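Local structure of segregation protein (Thermus thermophilus, 1WCV) at residues N48-L53 with L83-D88; A156-V161 with P167-L172; T177-D180 with L185-Q188. The protein hydrolyses ATP and, in a strictly ATP-dependent way, binds double-stranded DNA cooperatively as nucleoprotein filaments, probably serving chromosome partitioning. All coordinates share one frame; numbering follows the deposited sequence.

Interaction 1 of 3, residues N48-L53 with L83-D88; sequences NATSGL and LPATPD
A buried hydrogen bond from backbone to side chain joins Thr-50, in the middle of the short helix 48-52, to Ala-85, in the loop that leaves strand 80-83. Both segments belong to the P-loop NTPase fold of this ParA-family ATPase. The amide of Ala-85 donates to the hydroxyl, with Ala-85 N 3.1 Å from Thr-50 OG1 and an N-H...O angle of 158°, a fairly straight bond. Thr-50 turns its side chain at the loop and splits it by chemistry. With chi1 at -57°, OG1 lies beside its own backbone N and meets the amide, whereas the methyl CG2 stands anti to that N and leans on the proline ring. Thr-50 CG2 comes to 3.7 Å from Pro-84 CB, and the hydroxyl passes close over the proline backbone, Thr-50 OG1 to Pro-84 CA being 3.5 Å. The methyl of Ala-85 takes a lesser part, its CB lying 4.1 Å from Thr-50 OG1. Little surface is buried, 106 Å² in all, and more than half of it belongs to the threonine. The hydroxyl has a second polar partner: OG1 also bonds to OD2 of Asp-42, consistent with the hydroxyl accepting from Ala-85 and giving its own proton to the carboxylate. Two bonds thus hold the buried oxygen and would fix the rotation of the side chain. The Thr-50 side chain lies about 8 Å from that of Thr-21, which binds magnesium and the nucleotide. Around this contact, Leu-83 pairs through its backbone with Leu-40 and Asp-42 of the parallel strand 38-42, helix 61-65 packs on Leu-83, and helix 18-33 meets Ala-49 and Leu-53 through Ile-25.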
loop_
_atom_site.group_PDB
_atom_site.type_symbol
_atom_site.label_atom_id
_atom_site.label_comp_id
_atom_site.label_asym_id
_atom_site.label_seq_id
_atom_site.Cartn_x
_atom_site.Cartn_y
_atom_site.Cartn_z
ATOM N N ASN A 48 18.933 17.500 -10.913
ATOM C CA ASN A 48 17.850 16.744 -11.540
ATOM C C ASN A 48 16.470 17.201 -11.061
ATOM O O ASN A 48 15.557 17.384 -11.865
ATOM C CB ASN A 48 18.017 15.247 -11.268
ATOM C CG ASN A 48 19.305 14.696 -11.840
ATOM O OD1 ASN A 48 20.218 14.335 -11.101
ATOM N ND2 ASN A 48 19.387 14.635 -13.163
ATOM N N ALA A 49 16.317 17.382 -9.754
ATOM C CA ALA A 49 15.036 17.821 -9.206
ATOM C C ALA A 49 14.673 19.210 -9.730
ATOM O O ALA A 49 13.530 19.463 -10.117
ATOM C CB ALA A 49 15.094 17.835 -7.684
ATOM N N THR A 50 15.654 20.107 -9.739
ATOM C CA THR A 50 15.448 21.473 -10.208
ATOM C C THR A 50 15.002 21.492 -11.669
ATOM O O THR A 50 14.083 22.218 -12.050
ATOM C CB THR A 50 16.743 22.301 -10.087
ATOM O OG1 THR A 50 17.199 22.279 -8.730
ATOM C CG2 THR A 50 16.485 23.750 -10.505
ATOM N N SER A 51 15.671 20.695 -12.490
ATOM C CA SER A 51 15.344 20.604 -13.901
ATOM C C SER A 51 14.006 19.887 -14.077
ATOM O O SER A 51 13.258 20.159 -15.021
ATOM C CB SER A 51 16.447 19.840 -14.635
ATOM O OG SER A 51 16.131 19.693 -16.006
ATOM N N GLY A 52 13.707 18.977 -13.156
ATOM C CA GLY A 52 12.462 18.234 -13.240
ATOM C C GLY A 52 11.277 19.115 -12.915
ATOM O O GLY A 52 10.123 18.749 -13.143
ATOM N N LEU A 53 11.572 20.292 -12.380
ATOM C CA LEU A 53 10.544 21.247 -12.007
ATOM C C LEU A 53 10.522 22.454 -12.944
ATOM O O LEU A 53 9.803 23.421 -12.703
ATOM C CB LEU A 53 10.760 21.688 -10.561
ATOM C CG LEU A 53 10.428 20.602 -9.528
ATOM C CD1 LEU A 53 10.767 21.088 -8.130
ATOM C CD2 LEU A 53 8.947 20.247 -9.630
ATOM N N LEU A 83 14.484 25.020 -3.204
ATOM C CA LEU A 83 15.767 25.687 -3.020
ATOM C C LEU A 83 16.585 24.955 -4.081
ATOM O O LEU A 83 17.107 23.870 -3.840
ATOM C CB LEU A 83 16.328 25.417 -1.625
ATOM C CG LEU A 83 17.276 26.486 -1.073
ATOM C CD1 LEU A 83 18.002 25.934 0.138
ATOM C CD2 LEU A 83 18.278 26.908 -2.137
ATOM N N PRO A 84 16.674 25.533 -5.286
ATOM C CA PRO A 84 17.397 24.964 -6.423
ATOM C C PRO A 84 18.887 24.698 -6.285
ATOM O O PRO A 84 19.555 25.194 -5.377
ATOM C CB PRO A 84 17.095 25.956 -7.542
ATOM C CG PRO A 84 17.021 27.240 -6.816
ATOM C CD PRO A 84 16.194 26.889 -5.608
ATOM N N ALA A 85 19.386 23.891 -7.213
ATOM C CA ALA A 85 20.791 23.534 -7.272
ATOM C C ALA A 85 21.303 24.042 -8.609
ATOM O O ALA A 85 20.553 24.107 -9.587
ATOM C CB ALA A 85 20.958 22.022 -7.180
ATOM N N THR A 86 22.577 24.412 -8.643
ATOM C CA THR A 86 23.211 24.928 -9.851
ATOM C C THR A 86 24.561 24.237 -10.018
ATOM O O THR A 86 25.027 23.547 -9.111
ATOM C CB THR A 86 23.468 26.445 -9.733
ATOM O OG1 THR A 86 24.250 26.705 -8.559
ATOM C CG2 THR A 86 22.161 27.208 -9.627
ATOM N N PRO A 87 25.202 24.399 -11.187
ATOM C CA PRO A 87 26.507 23.763 -11.392
ATOM C C PRO A 87 27.558 24.404 -10.488
ATOM O O PRO A 87 28.753 24.127 -10.595
ATOM C CB PRO A 87 26.776 24.001 -12.877
ATOM C CG PRO A 87 26.048 25.280 -13.155
ATOM C CD PRO A 87 24.748 25.075 -12.415
ATOM N N ASP A 88 27.084 25.262 -9.591
ATOM C CA ASP A 88 27.928 25.977 -8.636
ATOM C C ASP A 88 28.045 25.173 -7.345
ATOM O O ASP A 88 29.018 25.309 -6.601
ATOM C CB ASP A 88 27.299 27.339 -8.332
ATOM C CG ASP A 88 28.120 28.167 -7.364
ATOM O OD1 ASP A 88 29.262 28.536 -7.715
ATOM O OD2 ASP A 88 27.627 28.443 -6.248
#

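Interaction 2 of 3, residues A156-V161 with P167-L172; sequences ATLEEV and PRLRLL
Leu-158 and Leu-169 reach each other through different first torsions. On helix 146-164, Leu-158 has CG anti to its carbonyl carbon (chi1 -64°), while Leu-169, just ahead of strand 170-177, carries CG anti to its backbone N (chi1 -175°), which points its branched end at the helix. The two side chains cross at about a right angle and touch by one methyl each, Leu-158 CD2 to Leu-169 CD2 at 4.0 Å. That same methyl of Leu-169 is shared with the next turn of the helix: Leu-169 CD2 sits 3.7 Å from Val-161 CG1, and also 3.8 Å from the carbonyl oxygen Leu-158 O. It therefore settles against the helix surface between Leu-158 and Val-161, three residues apart. The other branch of Leu-158 turns to the strand proper, where Leu-158 CD1 lies 4.1 Å from Leu-171 CD1, again with the side chains at roughly right angles. This is the second half of a beta-alpha-beta crossover, in which strand 136-142, helix 146-164 and strand 170-177 follow one another and the two strands run parallel in the sheet. The side chains that meet here are all aliphatic, burying 213 Å² between the segments. Val-137 of the preceding strand lies against both Leu-158 and Leu-169, and Val-139 against Leu-171, so Leu-158 rests on both neighbouring strands. Helix 125-133 adds Leu-131 beside Leu-158 and Val-161, with Leu-128 also packing on the valine.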
loop_
_atom_site.group_PDB
_atom_site.type_symbol
_atom_site.label_atom_id
_atom_site.label_comp_id
_atom_site.label_asym_id
_atom_site.label_seq_id
_atom_site.Cartn_x
_atom_site.Cartn_y
_atom_site.Cartn_z
ATOM N N ALA A 156 23.387 0.468 6.723
ATOM C CA ALA A 156 24.566 0.406 7.578
ATOM C C ALA A 156 25.141 1.818 7.696
ATOM O O ALA A 156 25.618 2.223 8.755
ATOM C CB ALA A 156 25.608 -0.543 6.987
ATOM N N THR A 157 25.098 2.561 6.600
ATOM C CA THR A 157 25.594 3.931 6.594
ATOM C C THR A 157 24.746 4.774 7.555
ATOM O O THR A 157 25.278 5.562 8.335
ATOM C CB THR A 157 25.533 4.541 5.172
ATOM O OG1 THR A 157 26.567 3.961 4.363
ATOM C CG2 THR A 157 25.734 6.054 5.213
ATOM N N LEU A 158 23.428 4.604 7.499
ATOM C CA LEU A 158 22.534 5.363 8.375
ATOM C C LEU A 158 22.869 5.086 9.833
ATOM O O LEU A 158 22.851 5.986 10.669
ATOM C CB LEU A 158 21.074 4.984 8.123
ATOM C CG LEU A 158 20.454 5.281 6.759
ATOM C CD1 LEU A 158 18.979 4.903 6.807
ATOM C CD2 LEU A 158 20.604 6.768 6.405
ATOM N N GLU A 159 23.161 3.825 10.133
ATOM C CA GLU A 159 23.501 3.434 11.494
ATOM C C GLU A 159 24.755 4.156 11.961
ATOM O O GLU A 159 24.817 4.661 13.084
ATOM C CB GLU A 159 23.728 1.920 11.565
ATOM C CG GLU A 159 24.458 1.452 12.827
ATOM C CD GLU A 159 23.674 1.708 14.104
ATOM O OE1 GLU A 159 24.223 1.447 15.198
ATOM O OE2 GLU A 159 22.511 2.163 14.015
ATOM N N GLU A 160 25.757 4.200 11.093
ATOM C CA GLU A 160 27.012 4.848 11.435
ATOM C C GLU A 160 26.857 6.359 11.553
ATOM O O GLU A 160 27.473 6.983 12.421
ATOM C CB GLU A 160 28.074 4.470 10.396
ATOM C CG GLU A 160 28.185 2.952 10.259
ATOM C CD GLU A 160 29.186 2.495 9.218
ATOM O OE1 GLU A 160 29.174 3.032 8.089
ATOM O OE2 GLU A 160 29.975 1.579 9.526
ATOM N N VAL A 161 26.033 6.947 10.692
ATOM C CA VAL A 161 25.822 8.384 10.744
ATOM C C VAL A 161 25.058 8.737 12.013
ATOM O O VAL A 161 25.329 9.758 12.644
ATOM C CB VAL A 161 25.061 8.891 9.503
ATOM C CG1 VAL A 161 24.692 10.367 9.671
ATOM C CG2 VAL A 161 25.935 8.721 8.271
ATOM N N PRO A 167 22.270 11.776 16.047
ATOM C CA PRO A 167 21.486 10.882 16.905
ATOM C C PRO A 167 20.010 10.742 16.541
ATOM O O PRO A 167 19.401 9.712 16.808
ATOM C CB PRO A 167 21.663 11.497 18.294
ATOM C CG PRO A 167 23.013 12.132 18.206
ATOM C CD PRO A 167 22.975 12.786 16.858
ATOM N N ARG A 168 19.427 11.771 15.942
ATOM C CA ARG A 168 18.011 11.675 15.607
ATOM C C ARG A 168 17.713 11.085 14.231
ATOM O O ARG A 168 16.561 11.023 13.815
ATOM C CB ARG A 168 17.319 13.036 15.759
ATOM C CG ARG A 168 17.942 14.179 14.996
ATOM C CD ARG A 168 19.028 14.850 15.810
ATOM N NE ARG A 168 19.566 16.022 15.127
ATOM C CZ ARG A 168 20.603 16.727 15.562
ATOM N NH1 ARG A 168 21.025 17.779 14.876
ATOM N NH2 ARG A 168 21.218 16.377 16.682
ATOM N N LEU A 169 18.745 10.628 13.537
ATOM C CA LEU A 169 18.557 10.037 12.216
ATOM C C LEU A 169 17.883 8.666 12.295
ATOM O O LEU A 169 18.328 7.774 13.020
ATOM C CB LEU A 169 19.904 9.889 11.501
ATOM C CG LEU A 169 19.814 9.379 10.056
ATOM C CD1 LEU A 169 19.040 10.387 9.208
ATOM C CD2 LEU A 169 21.220 9.189 9.486
ATOM N N ARG A 170 16.807 8.503 11.535
ATOM C CA ARG A 170 16.092 7.240 11.501
ATOM C C ARG A 170 15.542 6.976 10.108
ATOM O O ARG A 170 15.274 7.895 9.333
ATOM C CB ARG A 170 14.930 7.241 12.495
ATOM C CG ARG A 170 13.926 8.356 12.263
ATOM C CD ARG A 170 12.572 8.023 12.872
ATOM N NE ARG A 170 12.648 7.684 14.292
ATOM C CZ ARG A 170 11.610 7.269 15.014
ATOM N NH1 ARG A 170 10.414 7.143 14.451
ATOM N NH2 ARG A 170 11.766 6.976 16.298
ATOM N N LEU A 171 15.374 5.703 9.797
ATOM C CA LEU A 171 14.829 5.316 8.513
ATOM C C LEU A 171 13.315 5.491 8.573
ATOM O O LEU A 171 12.681 4.968 9.479
ATOM C CB LEU A 171 15.148 3.852 8.255
ATOM C CG LEU A 171 14.505 3.210 7.033
ATOM C CD1 LEU A 171 15.118 3.807 5.768
ATOM C CD2 LEU A 171 14.729 1.696 7.112
ATOM N N LEU A 172 12.738 6.245 7.637
ATOM C CA LEU A 172 11.290 6.390 7.616
ATOM C C LEU A 172 10.774 5.174 6.855
ATOM O O LEU A 172 9.826 4.509 7.282
ATOM C CB LEU A 172 10.862 7.681 6.908
ATOM C CG LEU A 172 10.652 8.932 7.766
ATOM C CD1 LEU A 172 10.064 10.045 6.898
ATOM C CD2 LEU A 172 9.712 8.624 8.922
#

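Interaction 3 of 3, residues T177-D180 with L185-Q188; sequences TMYD and LAQQ
Tyr-179 lays one face of its ring over the methyl of Ala-186, in the first turn of helix 185-197. The CH-pi contact is close to perpendicular: Ala-186 CB stands 3.7 Å from the centroid of the Tyr-179 ring and 15° off its normal. The methyl is shifted toward the rim, nearest to Tyr-179 CE1 at 3.6 Å. With CG anti to the backbone N (chi1 -179°), the tyrosine extends from the loop toward the helix, and its hydroxyl passes on to the next residue. There Tyr-179 OH lies only 3.1 Å from Gln-187 CG, a tight approach to a methylene. At about a right angle to the ring's approach, Asp-180 O comes to 3.5 Å from Ala-186 CB, so two successive loop residues close on one methyl. The phenol finds its polar partner elsewhere, in a hydrogen bond to ND1 of His-233 of the second subunit; that imidazole also meets the tyrosine ring edge-to-face, and Arg-237 of the same subunit makes a cation-pi contact with the Tyr-179 ring. Replacing Tyr-179 by an alanine would probably take the aromatic face off the Ala-186 methyl and leave His-233 of the second subunit without its hydroxyl mate. The Tyr-179 side chain lies about 5 Å from that of Pro-207, which binds ATP, placing the contact beside the nucleotide site at the subunit interface. The contact closes the short connection from strand 170-177 to helix 185-197: OG1 of Thr-183 accepts a hydrogen bond from Ala-186 N, Tyr-179 pairs through its backbone with Ile-206 and Arg-208, and Met-178 and Thr-177 touch helix 18-33.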
loop_
_atom_site.group_PDB
_atom_site.type_symbol
_atom_site.label_atom_id
_atom_site.label_comp_id
_atom_site.label_asym_id
_atom_site.label_seq_id
_atom_site.Cartn_x
_atom_site.Cartn_y
_atom_site.Cartn_z
ATOM N N THR A 177 10.237 1.683 -6.306
ATOM C CA THR A 177 9.820 2.521 -7.426
ATOM C C THR A 177 10.088 1.773 -8.723
ATOM O O THR A 177 10.729 0.715 -8.729
ATOM C CB THR A 177 10.614 3.863 -7.473
ATOM O OG1 THR A 177 11.988 3.595 -7.776
ATOM C CG2 THR A 177 10.530 4.584 -6.133
ATOM N N MET A 178 9.579 2.322 -9.821
ATOM C CA MET A 178 9.770 1.731 -11.139
ATOM C C MET A 178 9.392 0.256 -11.206
ATOM O O MET A 178 10.003 -0.537 -11.927
ATOM C CB MET A 178 11.219 1.951 -11.577
ATOM C CG MET A 178 11.592 3.430 -11.521
ATOM S SD MET A 178 13.200 3.832 -12.182
ATOM C CE MET A 178 12.797 4.006 -13.921
ATOM N N TYR A 179 8.364 -0.105 -10.448
ATOM C CA TYR A 179 7.874 -1.476 -10.430
ATOM C C TYR A 179 7.357 -1.799 -11.840
ATOM O O TYR A 179 6.364 -1.221 -12.282
ATOM C CB TYR A 179 6.737 -1.574 -9.404
ATOM C CG TYR A 179 6.109 -2.942 -9.240
ATOM C CD1 TYR A 179 6.562 -3.835 -8.268
ATOM C CD2 TYR A 179 5.026 -3.324 -10.033
ATOM C CE1 TYR A 179 5.934 -5.088 -8.088
ATOM C CE2 TYR A 179 4.402 -4.555 -9.864
ATOM C CZ TYR A 179 4.856 -5.432 -8.890
ATOM O OH TYR A 179 4.207 -6.636 -8.717
ATOM N N ASP A 180 8.024 -2.721 -12.532
ATOM C CA ASP A 180 7.632 -3.102 -13.897
ATOM C C ASP A 180 6.470 -4.086 -13.890
ATOM O O ASP A 180 6.667 -5.297 -13.798
ATOM C CB ASP A 180 8.825 -3.725 -14.634
ATOM C CG ASP A 180 8.547 -3.955 -16.117
ATOM O OD1 ASP A 180 7.420 -3.677 -16.562
ATOM O OD2 ASP A 180 9.462 -4.409 -16.839
ATOM N N LEU A 185 8.585 -10.765 -12.353
ATOM C CA LEU A 185 9.896 -10.622 -11.718
ATOM C C LEU A 185 9.817 -9.514 -10.687
ATOM O O LEU A 185 10.384 -9.620 -9.604
ATOM C CB LEU A 185 10.977 -10.289 -12.754
ATOM C CG LEU A 185 12.379 -9.977 -12.211
ATOM C CD1 LEU A 185 12.906 -11.168 -11.429
ATOM C CD2 LEU A 185 13.322 -9.634 -13.368
ATOM N N ALA A 186 9.104 -8.446 -11.031
ATOM C CA ALA A 186 8.928 -7.324 -10.123
ATOM C C ALA A 186 8.322 -7.844 -8.830
ATOM O O ALA A 186 8.759 -7.474 -7.748
ATOM C CB ALA A 186 8.011 -6.282 -10.747
ATOM N N GLN A 187 7.312 -8.704 -8.952
ATOM C CA GLN A 187 6.654 -9.288 -7.784
ATOM C C GLN A 187 7.651 -10.016 -6.892
ATOM O O GLN A 187 7.622 -9.875 -5.674
ATOM C CB GLN A 187 5.570 -10.291 -8.213
ATOM C CG GLN A 187 4.202 -9.692 -8.455
ATOM C CD GLN A 187 3.197 -10.707 -8.975
ATOM O OE1 GLN A 187 3.293 -11.903 -8.688
ATOM N NE2 GLN A 187 2.215 -10.228 -9.729
ATOM N N GLN A 188 8.522 -10.808 -7.509
ATOM C CA GLN A 188 9.504 -11.589 -6.768
ATOM C C GLN A 188 10.512 -10.721 -6.016
ATOM O O GLN A 188 10.853 -10.999 -4.867
ATOM C CB GLN A 188 10.229 -12.548 -7.719
ATOM C CG GLN A 188 11.197 -13.474 -7.009
ATOM C CD GLN A 188 10.544 -14.201 -5.850
ATOM O OE1 GLN A 188 11.185 -14.466 -4.832
ATOM N NE2 GLN A 188 9.263 -14.533 -5.998
#

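All three contacts are buried, yet their chemistry follows their place. Interaction 1 is small and polar at heart, a threonine hydroxyl meeting a loop amide not far from the magnesium-binding Thr-21. Interaction 2, on the opposite side of the chain's centre, brings together aliphatic side chains only, as suits a helix lying on the sheet. Interaction 3, the farthest from that centre, relies on an aromatic face and is the only one reached by the second subunit. Interactions 2 and 3 use successive elements, strand 170-177 leading on to helix 185-197, although their nearest atoms are about 13 Å apart; the nearest atoms of interactions 1 and 2 are about 17 Å apart.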